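Local coordinates for protein 7,8-dihydro-6-hydroxymethylpterin pyrophosphokinase-dihydropteroate synthase (Plasmodium falciparum, PDB 6JWS) that probably makes the pterin diphosphate from 6-hydroxymethyl-7,8-dihydropterin and ATP, then joins it to 4-aminobenzoate to give 7,8-dihydropteroate in folate biosynthesis, at residues V392-V397 with L684-D689. The protein carries 1 engineered substitution. Numbering follows the deposited sequence.
Sequences VGILNV and LIRVHD. With MG (magnesium ion), chain O; PT1 (pteroic acid), chain I.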
ATOM      1  N   VAL B 392      15.022  12.069   6.578  1.00 11.55           N
ATOM      2  CA  VAL B 392      16.076  13.064   6.506  1.00 10.59           C
ATOM      3  C   VAL B 392      15.428  14.396   6.850  1.00 10.33           C
ATOM      4  O   VAL B 392      14.551  14.856   6.125  1.00 10.13           O
ATOM      5  CB  VAL B 392      16.733  13.108   5.106  1.00 10.55           C
ATOM      6  CG1 VAL B 392      17.861  14.137   5.068  1.00 10.30           C
ATOM      7  CG2 VAL B 392      17.267  11.737   4.693  1.00  9.90           C
ATOM      8  N   GLY B 393      15.805  14.963   7.999  1.00 10.74           N
ATOM      9  CA  GLY B 393      15.228  16.231   8.444  1.00 10.57           C
ATOM     10  C   GLY B 393      15.968  17.422   7.832  1.00 10.82           C
ATOM     11  O   GLY B 393      17.191  17.389   7.689  1.00  9.97           O
ATOM     12  N   ILE B 394      15.207  18.443   7.427  1.00 11.55           N
ATOM     13  CA  ILE B 394      15.737  19.532   6.615  1.00 12.86           C
ATOM     14  C   ILE B 394      16.100  20.705   7.529  1.00 14.32           C
ATOM     15  O   ILE B 394      15.273  21.162   8.308  1.00 13.47           O
ATOM     16  CB  ILE B 394      14.711  19.993   5.556  1.00 11.95           C
ATOM     17  CG1 ILE B 394      14.403  18.930   4.505  1.00 11.52           C
ATOM     18  CG2 ILE B 394      15.147  21.301   4.899  1.00 12.62           C
ATOM     19  CD1 ILE B 394      13.122  19.205   3.734  1.00 10.68           C
ATOM     20  N   LEU B 395      17.338  21.198   7.415  1.00 16.44           N
ATOM     21  CA  LEU B 395      17.706  22.462   8.035  1.00 17.75           C
ATOM     22  C   LEU B 395      18.240  23.409   6.965  1.00 17.51           C
ATOM     23  O   LEU B 395      19.382  23.298   6.554  1.00 16.15           O
ATOM     24  CB  LEU B 395      18.755  22.247   9.131  1.00 19.03           C
ATOM     25  CG  LEU B 395      19.167  23.543   9.833  1.00 22.82           C
ATOM     26  CD1 LEU B 395      18.051  24.046  10.735  1.00 26.00           C
ATOM     27  CD2 LEU B 395      20.436  23.347  10.645  1.00 24.74           C
ATOM     28  N   ASN B 396      17.391  24.324   6.514  1.00 19.23           N
ATOM     29  CA  ASN B 396      17.788  25.355   5.575  1.00 22.58           C
ATOM     30  C   ASN B 396      18.079  26.624   6.374  1.00 21.87           C
ATOM     31  O   ASN B 396      17.163  27.235   6.920  1.00 18.68           O
ATOM     32  CB  ASN B 396      16.697  25.608   4.532  1.00 27.57           C
ATOM     33  CG  ASN B 396      17.002  26.777   3.614  1.00 33.20           C
ATOM     34  OD1 ASN B 396      18.156  27.107   3.368  1.00 36.44           O
ATOM     35  ND2 ASN B 396      15.967  27.389   3.062  1.00 41.83           N
ATOM     36  N   VAL B 397      19.360  26.995   6.448  1.00 21.82           N
ATOM     37  CA  VAL B 397      19.776  28.072   7.331  1.00 23.61           C
ATOM     38  C   VAL B 397      19.204  29.409   6.846  1.00 25.09           C
ATOM     39  O   VAL B 397      18.650  30.165   7.648  1.00 22.69           O
ATOM     40  CB  VAL B 397      21.297  28.082   7.564  1.00 22.25           C
ATOM     41  CG1 VAL B 397      21.721  29.272   8.433  1.00 21.49           C
ATOM     42  CG2 VAL B 397      21.742  26.762   8.186  1.00 19.36           C
ATOM     43  N   LEU B 684      15.199   6.819   1.627  1.00  8.73           N
ATOM     44  CA  LEU B 684      15.276   8.032   2.440  1.00  8.98           C
ATOM     45  C   LEU B 684      14.277   9.046   1.906  1.00  9.13           C
ATOM     46  O   LEU B 684      14.127   9.174   0.683  1.00  9.07           O
ATOM     47  CB  LEU B 684      16.681   8.647   2.435  1.00  8.75           C
ATOM     48  CG  LEU B 684      17.805   7.766   2.997  1.00  9.60           C
ATOM     49  CD1 LEU B 684      18.488   7.000   1.866  1.00  9.99           C
ATOM     50  CD2 LEU B 684      18.851   8.585   3.746  1.00  9.26           C
ATOM     51  N   ILE B 685      13.627   9.759   2.837  1.00  8.62           N
ATOM     52  CA  ILE B 685      12.740  10.845   2.471  1.00  8.93           C
ATOM     53  C   ILE B 685      13.183  12.098   3.234  1.00  9.50           C
ATOM     54  O   ILE B 685      13.524  12.049   4.432  1.00  9.75           O
ATOM     55  CB  ILE B 685      11.252  10.467   2.696  1.00  8.79           C
ATOM     56  CG1 ILE B 685      10.976  10.070   4.154  1.00  8.65           C
ATOM     57  CG2 ILE B 685      10.823   9.344   1.745  1.00  8.49           C
ATOM     58  CD1 ILE B 685       9.496   9.880   4.501  1.00  8.54           C
ATOM     59  N   ARG B 686      13.193  13.220   2.508  1.00  9.29           N
ATOM     60  CA  ARG B 686      13.759  14.472   2.977  1.00  9.70           C
ATOM     61  C   ARG B 686      12.584  15.366   3.342  1.00  9.81           C
ATOM     62  O   ARG B 686      11.820  15.745   2.455  1.00  9.85           O
ATOM     63  CB  ARG B 686      14.581  15.109   1.841  1.00  9.88           C
ATOM     64  CG  ARG B 686      15.354  16.360   2.232  1.00 10.09           C
ATOM     65  CD  ARG B 686      16.020  16.936   0.987  1.00 11.20           C
ATOM     66  NE  ARG B 686      16.662  18.197   1.301  1.00 11.27           N
ATOM     67  CZ  ARG B 686      16.088  19.391   1.199  1.00 11.54           C
ATOM     68  NH1 ARG B 686      14.854  19.510   0.739  1.00 12.02           N
ATOM     69  NH2 ARG B 686      16.780  20.475   1.506  1.00 11.49           N
ATOM     70  N   VAL B 687      12.420  15.659   4.635  1.00  9.69           N
ATOM     71  CA  VAL B 687      11.166  16.258   5.068  1.00 10.22           C
ATOM     72  C   VAL B 687      11.418  17.422   6.029  1.00 10.78           C
ATOM     73  O   VAL B 687      12.421  17.440   6.763  1.00 10.82           O
ATOM     74  CB  VAL B 687      10.206  15.201   5.668  1.00 10.75           C
ATOM     75  CG1 VAL B 687       9.847  14.099   4.666  1.00  9.41           C
ATOM     76  CG2 VAL B 687      10.735  14.605   6.977  1.00 10.20           C
ATOM     77  N   HIS B 688      10.499  18.399   6.024  1.00 11.43           N
ATOM     78  CA  HIS B 688      10.511  19.449   7.037  1.00 13.36           C
ATOM     79  C   HIS B 688       9.826  18.989   8.329  1.00 14.47           C
ATOM     80  O   HIS B 688      10.133  19.490   9.406  1.00 16.04           O
ATOM     81  CB  HIS B 688       9.763  20.695   6.557  1.00 13.71           C
ATOM     82  CG  HIS B 688      10.332  21.319   5.332  1.00 14.31           C
ATOM     83  ND1 HIS B 688       9.934  20.930   4.059  1.00 14.39           N
ATOM     84  CD2 HIS B 688      11.239  22.312   5.175  1.00 14.18           C
ATOM     85  CE1 HIS B 688      10.568  21.667   3.165  1.00 14.20           C
ATOM     86  NE2 HIS B 688      11.381  22.512   3.823  1.00 14.48           N
ATOM     87  N   ASP B 689       8.858  18.074   8.218  1.00 14.57           N
ATOM     88  CA  ASP B 689       7.946  17.763   9.311  1.00 14.45           C
ATOM     89  C   ASP B 689       8.299  16.377   9.856  1.00 14.45           C
ATOM     90  O   ASP B 689       7.710  15.377   9.464  1.00 13.93           O
ATOM     91  CB  ASP B 689       6.500  17.971   8.855  1.00 14.25           C
ATOM     92  CG  ASP B 689       6.206  19.386   8.347  1.00 15.28           C
ATOM     93  OD1 ASP B 689       6.000  20.281   9.195  1.00 15.54           O
ATOM     94  OD2 ASP B 689       6.171  19.602   7.095  1.00 14.84           O
TER
HETATM   95 MG    MG O 807       5.422  20.624  11.391  1.00 12.45          MG
HETATM   96  C2  PT1 I 801      15.495  17.484  -3.161  1.00  8.52           C
HETATM   97  C3  PT1 I 801      15.809  18.826  -2.671  1.00  8.58           C
HETATM   98  C5  PT1 I 801      17.169  19.032  -2.162  1.00  8.38           C
HETATM   99  N6  PT1 I 801      14.916  19.845  -2.667  1.00  9.25           N
HETATM  100  C7  PT1 I 801      17.699  16.754  -2.684  1.00  8.49           C
HETATM  101  N9  PT1 I 801      18.044  17.985  -2.186  1.00  8.42           N
HETATM  102  C10 PT1 I 801      15.300  21.069  -2.218  1.00  9.10           C
HETATM  103  N11 PT1 I 801      18.614  15.717  -2.711  1.00  8.25           N
HETATM  104  C12 PT1 I 801      16.596  21.276  -1.764  1.00  8.68           C
HETATM  105  C21 PT1 I 801       8.777  23.145  -5.615  1.00 11.14           C
HETATM  106  O22 PT1 I 801       7.856  23.547  -4.852  1.00 12.07           O
HETATM  107  O1  PT1 I 801      14.274  17.225  -3.646  1.00  8.65           O
HETATM  108  N4  PT1 I 801      16.439  16.518  -3.139  1.00  8.46           N
HETATM  109  N8  PT1 I 801      17.488  20.263  -1.728  1.00  8.24           N
HETATM  110  C13 PT1 I 801      14.306  22.199  -2.266  1.00  9.75           C
HETATM  111  N14 PT1 I 801      14.096  22.581  -3.689  1.00 10.13           N
HETATM  112  C15 PT1 I 801      12.837  22.721  -4.167  1.00 10.05           C
HETATM  113  C16 PT1 I 801      12.555  22.424  -5.517  1.00  9.83           C
HETATM  114  C17 PT1 I 801      11.813  23.183  -3.277  1.00  9.72           C
HETATM  115  C18 PT1 I 801      11.226  22.568  -5.986  1.00 10.20           C
HETATM  116  C19 PT1 I 801      10.492  23.340  -3.766  1.00 10.02           C
HETATM  117  C20 PT1 I 801      10.198  23.013  -5.114  1.00 10.55           C
HETATM  118  O23 PT1 I 801       8.515  22.846  -6.791  1.00 11.41           O
HETATM  119  O   HOH W   1       4.466  21.039  13.552  1.00 42.67           O
HETATM  120  O   HOH W   2       6.855  19.339  12.399  1.00 17.43           O
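Ile-394 is wedged between the guanidinium of Arg-686 and the imidazole of His-688, where two neighbouring parallel strands of the TIM barrel, the first and the last in sequence, close the cylinder. Its CD1 lies 3.6 Å from the centroid of the His-688 ring and 9° off the ring normal, a CH-pi contact over the face. The same methyl is 3.5 Å from Arg-686 NH1. CG1 sits over the centre of the guanidinium plane, and the two side chains cross at about a right angle. On the other guanidinium face lies the pterin of pteroic acid, with its N8 3.3 Å from Arg-686 NH2, so the cation is sandwiched between an aliphatic branch and the ligand. An extended arginine chain, with CG anti to the backbone N (chi1 -174°), carries the group there, and a salt bridge from NE to Asp-430 steadies its rotation.

Backbone pairing is tightest at the start of 392-397: Val-392 N donates to Ile-685 O (2.6 Å), and Val-392 O accepts from Val-687 N (2.7 Å), both bonds nearly straight. The next bond, Ile-394 N to Val-687 O, is weak (3.0 Å, 131° at the hydrogen), and no bridge follows that of Gly-393 with Val-687. Gly-393 and Leu-395 bond to strand 428-432, on the other edge of the strand. His-688 is partly exposed although Ile-394 packs one ring face, and its ND1 is hydrogen-bonded to Ser-607. Past that ring, Asp-689 turns away and binds magnesium through OD1 at 2.3 Å, in company with two waters, Glu-692 and Met-648 O.

Chemically, the guanidinium is held in place by hydrocarbon on one face and a carboxylate paired with NE, which leaves the other face to stack on the pterin.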